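Local structure of regulator of Ty1 transposition protein 107 (Saccharomyces cerevisiae, 3T7K) at residues Y21-V26 / L60-A65; V26-F31 / T71-K76; L200-A205 / I224-W229. The protein binds phosphorylated histone H2A through its C-terminal pair of BRCT repeats and takes part in the repair of DNA damage. All coordinates share one frame; numbering follows the deposited sequence.

Contact 1. Residues Y21-V26 / L60-A65; sequences YDLKAV and LNCIFA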
ATOM      1  N   TYR C  21      -7.465  18.335   2.806  1.00 33.31           N
ATOM      2  CA  TYR C  21      -8.535  17.394   2.463  1.00 35.63           C
ATOM      3  C   TYR C  21      -8.018  15.989   2.175  1.00 35.21           C
ATOM      4  O   TYR C  21      -8.758  15.022   2.281  1.00 34.50           O
ATOM      5  CB  TYR C  21      -9.345  17.911   1.274  1.00 35.48           C
ATOM      6  CG  TYR C  21     -10.191  19.100   1.607  1.00 34.15           C
ATOM      7  CD1 TYR C  21     -11.416  18.948   2.240  1.00 36.57           C
ATOM      8  CD2 TYR C  21      -9.759  20.379   1.308  1.00 32.75           C
ATOM      9  CE1 TYR C  21     -12.195  20.054   2.553  1.00 36.23           C
ATOM     10  CE2 TYR C  21     -10.521  21.478   1.620  1.00 32.49           C
ATOM     11  CZ  TYR C  21     -11.725  21.319   2.240  1.00 34.69           C
ATOM     12  OH  TYR C  21     -12.483  22.427   2.529  1.00 37.86           O
ATOM     13  N   ASP C  22      -6.744  15.885   1.815  1.00 35.03           N
ATOM     14  CA  ASP C  22      -6.123  14.587   1.571  1.00 37.75           C
ATOM     15  C   ASP C  22      -6.881  13.734   0.532  1.00 35.67           C
ATOM     16  O   ASP C  22      -7.195  12.570   0.772  1.00 36.54           O
ATOM     17  CB  ASP C  22      -5.941  13.811   2.885  1.00 34.70           C
ATOM     18  CG  ASP C  22      -5.187  12.529   2.671  1.00 42.01           C
ATOM     19  OD1 ASP C  22      -4.648  12.374   1.546  1.00 48.12           O
ATOM     20  OD2 ASP C  22      -5.156  11.624   3.547  1.00 45.86           O
ATOM     21  N   LEU C  23      -7.138  14.312  -0.635  1.00 35.00           N
ATOM     22  CA  LEU C  23      -7.861  13.616  -1.694  1.00 36.96           C
ATOM     23  C   LEU C  23      -6.918  13.291  -2.834  1.00 37.79           C
ATOM     24  O   LEU C  23      -6.176  14.148  -3.301  1.00 37.68           O
ATOM     25  CB  LEU C  23      -9.021  14.479  -2.216  1.00 32.32           C
ATOM     26  CG  LEU C  23     -10.036  14.895  -1.155  1.00 31.15           C
ATOM     27  CD1 LEU C  23     -11.136  15.700  -1.779  1.00 34.62           C
ATOM     28  CD2 LEU C  23     -10.622  13.672  -0.451  1.00 33.24           C
ATOM     29  N   LYS C  24      -6.937  12.039  -3.266  1.00 42.64           N
ATOM     30  CA  LYS C  24      -6.287  11.650  -4.511  1.00 38.87           C
ATOM     31  C   LYS C  24      -7.421  11.152  -5.409  1.00 35.64           C
ATOM     32  O   LYS C  24      -7.880  10.024  -5.259  1.00 29.42           O
ATOM     33  CB  LYS C  24      -5.231  10.559  -4.258  1.00 40.05           C
ATOM     34  CG  LYS C  24      -4.032  11.029  -3.422  1.00 42.77           C
ATOM     35  CD  LYS C  24      -3.348   9.858  -2.724  1.00 49.01           C
ATOM     36  CE  LYS C  24      -4.272   9.194  -1.696  1.00 51.96           C
ATOM     37  NZ  LYS C  24      -3.791   7.844  -1.208  1.00 50.86           N
ATOM     38  N   ALA C  25      -7.881  12.008  -6.319  1.00 34.83           N
ATOM     39  CA  ALA C  25      -9.111  11.745  -7.055  1.00 36.12           C
ATOM     40  C   ALA C  25      -8.914  11.564  -8.566  1.00 41.72           C
ATOM     41  O   ALA C  25      -7.856  11.900  -9.126  1.00 38.80           O
ATOM     42  CB  ALA C  25     -10.113  12.851  -6.802  1.00 33.05           C
ATOM     43  N   VAL C  26      -9.940  11.015  -9.212  1.00 36.80           N
ATOM     44  CA  VAL C  26     -10.118  11.199 -10.632  1.00 40.30           C
ATOM     45  C   VAL C  26     -11.516  11.772 -10.753  1.00 36.99           C
ATOM     46  O   VAL C  26     -12.316  11.592  -9.852  1.00 38.12           O
ATOM     47  CB  VAL C  26      -9.952   9.880 -11.440  1.00 43.81           C
ATOM     48  CG1 VAL C  26      -8.551   9.316 -11.224  1.00 40.29           C
ATOM     49  CG2 VAL C  26     -11.002   8.864 -11.036  1.00 39.61           C
ATOM     50  N   LEU C  60      -5.387   6.095  -5.398  1.00 39.70           N
ATOM     51  CA  LEU C  60      -6.508   7.018  -5.393  1.00 39.91           C
ATOM     52  C   LEU C  60      -7.470   6.634  -4.278  1.00 37.92           C
ATOM     53  O   LEU C  60      -7.578   5.462  -3.925  1.00 35.20           O
ATOM     54  CB  LEU C  60      -7.227   6.996  -6.734  1.00 35.60           C
ATOM     55  CG  LEU C  60      -6.298   7.161  -7.934  1.00 41.10           C
ATOM     56  CD1 LEU C  60      -7.060   6.936  -9.242  1.00 40.44           C
ATOM     57  CD2 LEU C  60      -5.644   8.512  -7.918  1.00 39.30           C
ATOM     58  N   ASN C  61      -8.159   7.622  -3.714  1.00 34.31           N
ATOM     59  CA  ASN C  61      -9.112   7.343  -2.648  1.00 33.11           C
ATOM     60  C   ASN C  61     -10.434   8.065  -2.865  1.00 29.02           C
ATOM     61  O   ASN C  61     -11.329   7.998  -2.035  1.00 32.00           O
ATOM     62  CB  ASN C  61      -8.513   7.709  -1.280  1.00 34.48           C
ATOM     63  CG  ASN C  61      -8.189   9.198  -1.150  1.00 35.27           C
ATOM     64  OD1 ASN C  61      -8.656  10.016  -1.936  1.00 31.77           O
ATOM     65  ND2 ASN C  61      -7.379   9.548  -0.150  1.00 38.74           N
ATOM     66  N   CYS C  62     -10.563   8.748  -3.993  1.00 30.89           N
ATOM     67  CA  CYS C  62     -11.703   9.619  -4.202  1.00 32.85           C
ATOM     68  C   CYS C  62     -12.159   9.637  -5.651  1.00 32.96           C
ATOM     69  O   CYS C  62     -11.365   9.480  -6.574  1.00 35.86           O
ATOM     70  CB  CYS C  62     -11.326  11.042  -3.762  1.00 34.73           C
ATOM     71  SG  CYS C  62     -12.617  12.277  -3.961  1.00 37.62           S
ATOM     72  N   ILE C  63     -13.449   9.850  -5.855  1.00 33.67           N
ATOM     73  CA  ILE C  63     -13.963  10.046  -7.197  1.00 37.04           C
ATOM     74  C   ILE C  63     -14.937  11.198  -7.188  1.00 33.08           C
ATOM     75  O   ILE C  63     -15.783  11.282  -6.312  1.00 33.86           O
ATOM     76  CB  ILE C  63     -14.675   8.779  -7.741  1.00 37.00           C
ATOM     77  CG1 ILE C  63     -15.364   9.096  -9.063  1.00 40.40           C
ATOM     78  CG2 ILE C  63     -15.706   8.263  -6.760  1.00 32.23           C
ATOM     79  CD1 ILE C  63     -14.769   8.356 -10.230  1.00 42.00           C
ATOM     80  N   PHE C  64     -14.783  12.106  -8.145  1.00 33.82           N
ATOM     81  CA  PHE C  64     -15.747  13.176  -8.356  1.00 37.80           C
ATOM     82  C   PHE C  64     -16.637  12.816  -9.531  1.00 36.32           C
ATOM     83  O   PHE C  64     -16.143  12.520 -10.612  1.00 39.88           O
ATOM     84  CB  PHE C  64     -15.032  14.495  -8.650  1.00 38.30           C
ATOM     85  CG  PHE C  64     -14.259  15.043  -7.470  1.00 34.58           C
ATOM     86  CD1 PHE C  64     -14.915  15.689  -6.437  1.00 36.58           C
ATOM     87  CD2 PHE C  64     -12.885  14.900  -7.399  1.00 34.74           C
ATOM     88  CE1 PHE C  64     -14.204  16.188  -5.346  1.00 32.88           C
ATOM     89  CE2 PHE C  64     -12.173  15.392  -6.315  1.00 40.01           C
ATOM     90  CZ  PHE C  64     -12.838  16.031  -5.286  1.00 35.46           C
ATOM     91  N   ALA C  65     -17.945  12.849  -9.312  1.00 32.24           N
ATOM     92  CA  ALA C  65     -18.912  12.536 -10.355  1.00 40.64           C
ATOM     93  C   ALA C  65     -20.244  13.129  -9.955  1.00 40.37           C
ATOM     94  O   ALA C  65     -20.585  13.155  -8.777  1.00 36.79           O
ATOM     95  CB  ALA C  65     -19.043  11.010 -10.547  1.00 35.41           C
TER
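Lys24 O is gripped by two successive amides of the facing segment: Asn61 N donates to it at 2.9 Å, in the carbonyl plane, and Cys62 N adds a weaker, more bent bond. The Asn61 side chain adds two more bonds. Its OD1 takes Lys24 N at 3.0 Å, with the donor lying above the carbonyl plane, while ND2 reaches Asp22 O at 3.2 Å, the acceptor lying close to the plane of the Asn61 amide. With CG held between the backbone N and the carbonyl carbon (chi1 62°), this amide turns back onto segment 21-26 and bonds to the backbone of both Asp22 and Lys24. Lys24 CE crosses beside ND2, and its ammonium goes on to Lys59 O. The two segments lie on adjacent parallel strands, 23-27 and 62-64, in the four-stranded sheet of the first BRCT repeat of this C-terminal pair, and Phe64 N closes the far end on Val26 O at 3.0 Å. One side of the sheet carries Ala25 CB, 3.3 Å from Phe64 CE2, with Leu23 CD1 near CZ and Cys62 SG above one face of the ring. On the other, Val26 sends CG1 tightly against Leu60 CD1 (3.4 Å) and CG2 to Ile63 CD1.

Contact 2. Residues V26-F31 / T71-K76; sequences VCTGCF and TEKFLK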
ATOM      1  N   VAL C  26      -9.940  11.015  -9.212  1.00 36.80           N
ATOM      2  CA  VAL C  26     -10.118  11.199 -10.632  1.00 40.30           C
ATOM      3  C   VAL C  26     -11.516  11.772 -10.753  1.00 36.99           C
ATOM      4  O   VAL C  26     -12.316  11.592  -9.852  1.00 38.12           O
ATOM      5  CB  VAL C  26      -9.952   9.880 -11.440  1.00 43.81           C
ATOM      6  CG1 VAL C  26      -8.551   9.316 -11.224  1.00 40.29           C
ATOM      7  CG2 VAL C  26     -11.002   8.864 -11.036  1.00 39.61           C
ATOM      8  N   CYS C  27     -11.788  12.512 -11.825  1.00 34.80           N
ATOM      9  CA  CYS C  27     -13.143  12.945 -12.119  1.00 38.94           C
ATOM     10  C   CYS C  27     -13.644  12.127 -13.285  1.00 40.12           C
ATOM     11  O   CYS C  27     -12.862  11.753 -14.158  1.00 42.39           O
ATOM     12  CB  CYS C  27     -13.158  14.402 -12.539  1.00 43.89           C
ATOM     13  SG  CYS C  27     -12.399  15.466 -11.313  1.00 50.91           S
ATOM     14  N   THR C  28     -14.942  11.857 -13.288  1.00 40.33           N
ATOM     15  CA  THR C  28     -15.592  11.173 -14.402  1.00 43.34           C
ATOM     16  C   THR C  28     -16.922  11.881 -14.555  1.00 42.69           C
ATOM     17  O   THR C  28     -17.558  12.217 -13.552  1.00 43.21           O
ATOM     18  CB  THR C  28     -15.757   9.654 -14.120  1.00 43.73           C
ATOM     19  OG1 THR C  28     -16.292   8.988 -15.273  1.00 43.26           O
ATOM     20  CG2 THR C  28     -16.669   9.410 -12.921  1.00 37.92           C
ATOM     21  N   GLY C  29     -17.324  12.168 -15.791  1.00 45.47           N
ATOM     22  CA  GLY C  29     -18.519  12.964 -16.004  1.00 46.70           C
ATOM     23  C   GLY C  29     -18.312  14.409 -15.548  1.00 45.99           C
ATOM     24  O   GLY C  29     -19.286  15.132 -15.296  1.00 46.97           O
ATOM     25  N   CYS C  30     -17.049  14.828 -15.434  1.00 47.12           N
ATOM     26  CA  CYS C  30     -16.721  16.201 -15.015  1.00 44.17           C
ATOM     27  C   CYS C  30     -15.254  16.596 -15.226  1.00 52.98           C
ATOM     28  O   CYS C  30     -14.379  15.731 -15.372  1.00 50.26           O
ATOM     29  CB  CYS C  30     -17.182  16.477 -13.567  1.00 46.49           C
ATOM     30  SG  CYS C  30     -16.705  15.276 -12.239  1.00 45.49           S
ATOM     31  N   PHE C  31     -15.005  17.908 -15.268  1.00 53.64           N
ATOM     32  CA  PHE C  31     -13.652  18.464 -15.338  1.00 55.29           C
ATOM     33  C   PHE C  31     -12.751  17.738 -16.331  1.00 56.11           C
ATOM     34  O   PHE C  31     -11.626  17.347 -15.999  1.00 49.95           O
ATOM     35  CB  PHE C  31     -13.005  18.424 -13.952  1.00 55.45           C
ATOM     36  CG  PHE C  31     -13.795  19.129 -12.881  1.00 56.08           C
ATOM     37  CD1 PHE C  31     -13.742  20.512 -12.758  1.00 60.69           C
ATOM     38  CD2 PHE C  31     -14.562  18.406 -11.970  1.00 57.79           C
ATOM     39  CE1 PHE C  31     -14.444  21.170 -11.757  1.00 54.49           C
ATOM     40  CE2 PHE C  31     -15.271  19.059 -10.958  1.00 54.31           C
ATOM     41  CZ  PHE C  31     -15.214  20.447 -10.858  1.00 53.28           C
ATOM     42  N   THR C  71     -19.135   4.775 -16.369  1.00 39.92           N
ATOM     43  CA  THR C  71     -17.861   5.000 -17.033  1.00 35.18           C
ATOM     44  C   THR C  71     -16.851   4.024 -16.493  1.00 35.88           C
ATOM     45  O   THR C  71     -17.005   3.538 -15.384  1.00 40.43           O
ATOM     46  CB  THR C  71     -17.304   6.407 -16.747  1.00 42.94           C
ATOM     47  OG1 THR C  71     -17.397   6.671 -15.334  1.00 37.73           O
ATOM     48  CG2 THR C  71     -18.069   7.454 -17.541  1.00 37.23           C
ATOM     49  N   GLU C  72     -15.804   3.757 -17.260  1.00 34.92           N
ATOM     50  CA  GLU C  72     -14.675   2.981 -16.762  1.00 38.52           C
ATOM     51  C   GLU C  72     -14.154   3.534 -15.431  1.00 39.23           C
ATOM     52  O   GLU C  72     -13.862   2.785 -14.497  1.00 36.86           O
ATOM     53  CB  GLU C  72     -13.547   2.986 -17.793  1.00 38.43           C
ATOM     54  CG  GLU C  72     -12.289   2.269 -17.337  1.00 41.59           C
ATOM     55  CD  GLU C  72     -11.195   2.307 -18.386  1.00 48.86           C
ATOM     56  OE1 GLU C  72     -11.352   3.058 -19.371  1.00 52.14           O
ATOM     57  OE2 GLU C  72     -10.180   1.589 -18.237  1.00 51.60           O
ATOM     58  N   LYS C  73     -14.052   4.855 -15.344  1.00 38.18           N
ATOM     59  CA  LYS C  73     -13.508   5.489 -14.143  1.00 39.86           C
ATOM     60  C   LYS C  73     -14.368   5.254 -12.919  1.00 38.13           C
ATOM     61  O   LYS C  73     -13.855   4.877 -11.859  1.00 37.82           O
ATOM     62  CB  LYS C  73     -13.312   6.986 -14.364  1.00 36.99           C
ATOM     63  CG  LYS C  73     -11.956   7.339 -14.919  1.00 42.05           C
ATOM     64  CD  LYS C  73     -11.875   8.835 -15.174  1.00 45.46           C
ATOM     65  CE  LYS C  73     -10.460   9.267 -15.473  1.00 43.94           C
ATOM     66  NZ  LYS C  73     -10.453  10.631 -16.067  1.00 42.06           N
ATOM     67  N   PHE C  74     -15.674   5.476 -13.056  1.00 36.75           N
ATOM     68  CA  PHE C  74     -16.571   5.204 -11.952  1.00 34.35           C
ATOM     69  C   PHE C  74     -16.500   3.745 -11.505  1.00 37.46           C
ATOM     70  O   PHE C  74     -16.389   3.473 -10.321  1.00 33.39           O
ATOM     71  CB  PHE C  74     -18.017   5.586 -12.264  1.00 35.80           C
ATOM     72  CG  PHE C  74     -18.828   5.825 -11.034  1.00 39.24           C
ATOM     73  CD1 PHE C  74     -18.892   7.093 -10.468  1.00 39.64           C
ATOM     74  CD2 PHE C  74     -19.459   4.775 -10.388  1.00 39.00           C
ATOM     75  CE1 PHE C  74     -19.612   7.320  -9.306  1.00 38.30           C
ATOM     76  CE2 PHE C  74     -20.184   4.996  -9.226  1.00 41.22           C
ATOM     77  CZ  PHE C  74     -20.257   6.278  -8.683  1.00 43.20           C
ATOM     78  N   LEU C  75     -16.566   2.808 -12.449  1.00 37.58           N
ATOM     79  CA  LEU C  75     -16.582   1.396 -12.075  1.00 35.68           C
ATOM     80  C   LEU C  75     -15.280   1.017 -11.396  1.00 33.94           C
ATOM     81  O   LEU C  75     -15.262   0.225 -10.442  1.00 34.27           O
ATOM     82  CB  LEU C  75     -16.806   0.515 -13.309  1.00 33.54           C
ATOM     83  CG  LEU C  75     -18.172   0.700 -13.967  1.00 34.36           C
ATOM     84  CD1 LEU C  75     -18.223  -0.030 -15.313  1.00 35.92           C
ATOM     85  CD2 LEU C  75     -19.260   0.218 -13.045  1.00 35.13           C
ATOM     86  N   LYS C  76     -14.184   1.578 -11.892  1.00 33.31           N
ATOM     87  CA  LYS C  76     -12.877   1.282 -11.311  1.00 36.58           C
ATOM     88  C   LYS C  76     -12.718   1.917  -9.940  1.00 37.17           C
ATOM     89  O   LYS C  76     -12.031   1.371  -9.073  1.00 35.40           O
ATOM     90  CB  LYS C  76     -11.738   1.742 -12.214  1.00 36.24           C
ATOM     91  CG  LYS C  76     -11.297   0.718 -13.259  1.00 37.27           C
ATOM     92  CD  LYS C  76     -10.266   1.349 -14.197  1.00 39.61           C
ATOM     93  CE  LYS C  76      -9.720   0.354 -15.203  1.00 46.26           C
ATOM     94  NZ  LYS C  76      -8.720   1.007 -16.095  1.00 45.51           N
TER
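Thr71 OG1 gives its proton to Thr28 OG1 across 2.6 Å, and at the same time accepts from Phe74 N at 3.1 Å, the capping bond of a residue at the N-cap of helix 72-77. One hydroxyl therefore ties the start of the helix to the loop that follows strand 23-27. With the proton of Thr71 spent on it, Thr28 OG1 is probably left to donate its own to the modified side chain of the bound peptide, to which it is hydrogen-bonded. Chi1 of 47° sets Thr71 OG1 between the backbone N and the carbonyl carbon, where it can reach both partners. A valine at Thr71 would probably leave Phe74 N without its cap and Thr28 OG1 without the donor that fixes its orientation.

Lys73 lies over the same loop, its chain extended beyond CG. CB rests 3.6 Å from Thr28 CB, CD passes 3.2 Å from Cys27 O, and CE approaches Val26 CB. The ammonium gives Cys27 O only a weak bond of 3.3 Å from NZ; its stronger partner is the modified side chain of the peptide, and Asp52 O takes a further bond. The methyl branch of Thr28, CG2, meets Phe74 CD1 at 4.0 Å, at the ring edge and near its plane. On the side of the helix that faces helix 154-163, Lys76 NZ pairs with Glu72 OE2 in a salt bridge and also bonds Ser159 OG.

Gly29 N also donates to the modified peptide side chain. Together a hydroxyl and a main-chain amide just after the first strand and a lysine near the start of a helix form the phosphate pocket typical of tandem BRCT repeats, consistent with recognition of the phosphorylated histone H2A tail.

Contact 3. Residues L200-A205 / I224-W229; sequences LIVTKA and ILIVEW
A beta-alpha-beta crossover in the second BRCT repeat of the C-terminal pair brings strands 198-201 and 224-227 side by side in parallel, with helix 205-218 as the connection. Three backbone bonds of equal length stitch them. Leu200 N donates to Leu225 O at 3.0 Å, Val227 N returns to Leu200 O, and Val202 N carries on to Val227 O. The same carbonyls take CA-H contacts, Ile226 CA to Leu200 O and Ile201 CA to Val227 O. On one face Leu200 and Ile226 run side by side, pointing the same way, with Leu200 CD1 4.0 Å from Ile226 CG1 and also near Ile224 CG2. Further along, Val202 sets CG2 only 3.4 Å from Ile226 CG2, closer than ordinary van der Waals contact; chi1 of -62° sets CG1 anti to the carbonyl carbon, which leaves CG2 between that carbon and the backbone N. The other face holds Ile201 CG1 at 4.1 Å from Val227 CG2, the two side chains meeting at a slant. Where the segments part, a water spans the opening, donating to Val202 O at 2.9 Å and accepting from Trp229 N at 2.8 Å. Strand 143-147 flanks 198-201, and antiparallel strand 249-253 flanks 224-227. Helix 205-218 packs on Leu200 through Phe211, whereas helix 154-163 meets Ile201 and Trp229 from the opposite face.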
ATOM      1  N   LEU C 200     -18.728 -17.218 -19.038  1.00 29.65           N
ATOM      2  CA  LEU C 200     -18.659 -16.504 -20.299  1.00 31.37           C
ATOM      3  C   LEU C 200     -19.524 -15.266 -20.227  1.00 34.42           C
ATOM      4  O   LEU C 200     -20.611 -15.293 -19.646  1.00 34.14           O
ATOM      5  CB  LEU C 200     -19.129 -17.393 -21.459  1.00 33.09           C
ATOM      6  CG  LEU C 200     -18.438 -18.753 -21.657  1.00 34.78           C
ATOM      7  CD1 LEU C 200     -19.093 -19.858 -20.809  1.00 35.81           C
ATOM      8  CD2 LEU C 200     -18.482 -19.159 -23.115  1.00 39.40           C
ATOM      9  N   ILE C 201     -19.042 -14.184 -20.828  1.00 27.86           N
ATOM     10  CA  ILE C 201     -19.793 -12.952 -20.877  1.00 33.33           C
ATOM     11  C   ILE C 201     -20.129 -12.803 -22.330  1.00 36.66           C
ATOM     12  O   ILE C 201     -19.246 -12.874 -23.178  1.00 35.46           O
ATOM     13  CB  ILE C 201     -18.946 -11.749 -20.441  1.00 34.25           C
ATOM     14  CG1 ILE C 201     -18.530 -11.905 -18.980  1.00 32.93           C
ATOM     15  CG2 ILE C 201     -19.731 -10.465 -20.629  1.00 37.80           C
ATOM     16  CD1 ILE C 201     -17.590 -10.791 -18.477  1.00 35.81           C
ATOM     17  N   VAL C 202     -21.407 -12.633 -22.629  1.00 36.88           N
ATOM     18  CA  VAL C 202     -21.839 -12.664 -24.009  1.00 42.82           C
ATOM     19  C   VAL C 202     -22.757 -11.506 -24.324  1.00 45.37           C
ATOM     20  O   VAL C 202     -23.216 -10.805 -23.424  1.00 43.97           O
ATOM     21  CB  VAL C 202     -22.543 -14.009 -24.358  1.00 37.38           C
ATOM     22  CG1 VAL C 202     -21.571 -15.169 -24.195  1.00 38.63           C
ATOM     23  CG2 VAL C 202     -23.779 -14.209 -23.507  1.00 33.19           C
ATOM     24  N   THR C 203     -23.002 -11.323 -25.617  1.00 47.37           N
ATOM     25  CA  THR C 203     -23.877 -10.286 -26.142  1.00 53.65           C
ATOM     26  C   THR C 203     -25.185 -10.866 -26.702  1.00 54.29           C
ATOM     27  O   THR C 203     -26.266 -10.348 -26.424  1.00 58.56           O
ATOM     28  CB  THR C 203     -23.172  -9.515 -27.281  1.00 55.45           C
ATOM     29  OG1 THR C 203     -22.056  -8.782 -26.752  1.00 53.91           O
ATOM     30  CG2 THR C 203     -24.139  -8.559 -27.960  1.00 58.77           C
ATOM     31  N   LYS C 204     -25.085 -11.946 -27.476  1.00 50.45           N
ATOM     32  CA  LYS C 204     -26.232 -12.442 -28.243  1.00 56.26           C
ATOM     33  C   LYS C 204     -26.734 -13.818 -27.803  1.00 56.58           C
ATOM     34  O   LYS C 204     -25.960 -14.655 -27.341  1.00 54.36           O
ATOM     35  CB  LYS C 204     -25.881 -12.521 -29.732  1.00 53.55           C
ATOM     36  CG  LYS C 204     -25.429 -11.223 -30.364  1.00 57.32           C
ATOM     37  CD  LYS C 204     -24.875 -11.482 -31.769  0.97 60.41           C
ATOM     38  CE  LYS C 204     -25.840 -12.326 -32.586  0.70 60.69           C
ATOM     39  NZ  LYS C 204     -25.293 -12.718 -33.918  0.73 63.85           N
ATOM     40  N   ALA C 205     -28.032 -14.053 -27.984  1.00 55.12           N
ATOM     41  CA  ALA C 205     -28.607 -15.369 -27.762  1.00 54.08           C
ATOM     42  C   ALA C 205     -27.962 -16.348 -28.736  1.00 53.78           C
ATOM     43  O   ALA C 205     -27.859 -17.545 -28.464  1.00 54.92           O
ATOM     44  CB  ALA C 205     -30.109 -15.331 -27.964  1.00 58.57           C
ATOM     45  N   ILE C 224     -21.576 -24.334 -15.905  1.00 32.76           N
ATOM     46  CA  ILE C 224     -21.444 -23.225 -16.830  1.00 31.62           C
ATOM     47  C   ILE C 224     -22.261 -22.053 -16.336  1.00 32.99           C
ATOM     48  O   ILE C 224     -23.372 -22.229 -15.832  1.00 30.46           O
ATOM     49  CB  ILE C 224     -21.998 -23.599 -18.221  1.00 31.77           C
ATOM     50  CG1 ILE C 224     -21.371 -24.893 -18.733  1.00 31.85           C
ATOM     51  CG2 ILE C 224     -21.774 -22.462 -19.210  1.00 33.29           C
ATOM     52  CD1 ILE C 224     -22.151 -25.526 -19.894  1.00 32.13           C
ATOM     53  N   LEU C 225     -21.707 -20.854 -16.488  1.00 32.19           N
ATOM     54  CA  LEU C 225     -22.437 -19.639 -16.201  1.00 27.79           C
ATOM     55  C   LEU C 225     -22.252 -18.702 -17.377  1.00 27.93           C
ATOM     56  O   LEU C 225     -21.131 -18.398 -17.768  1.00 31.00           O
ATOM     57  CB  LEU C 225     -21.912 -18.991 -14.918  1.00 30.79           C
ATOM     58  CG  LEU C 225     -22.486 -17.613 -14.615  1.00 28.31           C
ATOM     59  CD1 LEU C 225     -23.996 -17.688 -14.445  1.00 29.80           C
ATOM     60  CD2 LEU C 225     -21.844 -17.077 -13.353  1.00 31.35           C
ATOM     61  N   ILE C 226     -23.351 -18.252 -17.959  1.00 29.61           N
ATOM     62  CA  ILE C 226     -23.275 -17.316 -19.067  1.00 27.70           C
ATOM     63  C   ILE C 226     -24.107 -16.097 -18.706  1.00 31.01           C
ATOM     64  O   ILE C 226     -25.302 -16.217 -18.425  1.00 33.83           O
ATOM     65  CB  ILE C 226     -23.781 -17.954 -20.375  1.00 25.80           C
ATOM     66  CG1 ILE C 226     -23.063 -19.282 -20.627  1.00 30.39           C
ATOM     67  CG2 ILE C 226     -23.545 -17.021 -21.534  1.00 30.05           C
ATOM     68  CD1 ILE C 226     -23.411 -19.928 -21.977  1.00 30.15           C
ATOM     69  N   VAL C 227     -23.475 -14.926 -18.707  1.00 32.24           N
ATOM     70  CA  VAL C 227     -24.145 -13.701 -18.286  1.00 32.11           C
ATOM     71  C   VAL C 227     -23.956 -12.582 -19.297  1.00 32.88           C
ATOM     72  O   VAL C 227     -23.119 -12.677 -20.201  1.00 38.30           O
ATOM     73  CB  VAL C 227     -23.575 -13.187 -16.944  1.00 31.23           C
ATOM     74  CG1 VAL C 227     -23.785 -14.209 -15.838  1.00 30.72           C
ATOM     75  CG2 VAL C 227     -22.103 -12.883 -17.120  1.00 29.61           C
ATOM     76  N   GLU C 228     -24.744 -11.525 -19.145  1.00 33.85           N
ATOM     77  CA  GLU C 228     -24.537 -10.299 -19.902  1.00 36.60           C
ATOM     78  C   GLU C 228     -23.579  -9.371 -19.136  1.00 35.87           C
ATOM     79  O   GLU C 228     -23.355  -9.538 -17.933  1.00 33.71           O
ATOM     80  CB  GLU C 228     -25.871  -9.583 -20.130  1.00 40.23           C
ATOM     81  CG  GLU C 228     -26.942 -10.462 -20.777  1.00 44.40           C
ATOM     82  CD  GLU C 228     -28.238  -9.725 -21.088  1.00 43.72           C
ATOM     83  OE1 GLU C 228     -29.193  -9.830 -20.291  0.41 42.39           O
ATOM     84  OE2 GLU C 228     -28.298  -9.056 -22.141  0.20 42.91           O
ATOM     85  N   TRP C 229     -23.014  -8.398 -19.839  1.00 39.53           N
ATOM     86  CA  TRP C 229     -22.129  -7.412 -19.221  1.00 37.30           C
ATOM     87  C   TRP C 229     -22.826  -6.770 -18.033  1.00 38.37           C
ATOM     88  O   TRP C 229     -22.234  -6.594 -16.972  1.00 39.79           O
ATOM     89  CB  TRP C 229     -21.704  -6.357 -20.254  1.00 38.83           C
ATOM     90  CG  TRP C 229     -21.025  -5.136 -19.672  1.00 44.51           C
ATOM     91  CD1 TRP C 229     -21.445  -3.842 -19.780  1.00 44.89           C
ATOM     92  CD2 TRP C 229     -19.820  -5.100 -18.887  1.00 42.03           C
ATOM     93  NE1 TRP C 229     -20.578  -3.005 -19.120  1.00 47.35           N
ATOM     94  CE2 TRP C 229     -19.572  -3.749 -18.566  1.00 46.20           C
ATOM     95  CE3 TRP C 229     -18.932  -6.077 -18.428  1.00 43.25           C
ATOM     96  CZ2 TRP C 229     -18.468  -3.348 -17.802  1.00 45.91           C
ATOM     97  CZ3 TRP C 229     -17.835  -5.676 -17.665  1.00 44.23           C
ATOM     98  CH2 TRP C 229     -17.615  -4.324 -17.364  1.00 43.67           C
TER
HETATM   99  O   HOH W   1     -23.371  -8.047 -22.626  1.00 45.02           O

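How the contacts relate
Contacts 1 and 2 belong to the first BRCT repeat and are interlaced along the chain, sharing Val26 and strand 23-27. Their centres lie about 11 Å apart and they touch directly: Phe64 O probably accepts from Thr28 N, and Ile63 CD1 packs on Thr28 CG2, so the sheet pairing of contact 1 runs straight into the peptide-binding loop of contact 2. Contact 3 comes later, in the second repeat, its centre about 33 Å from that of contact 1 and about 26 Å from that of contact 2. Even so, Leu75 CD1 meets Trp229 CZ2 at 4.2 Å, and each residue packs on an apolar side chain of the bound peptide, which thus engages both repeats.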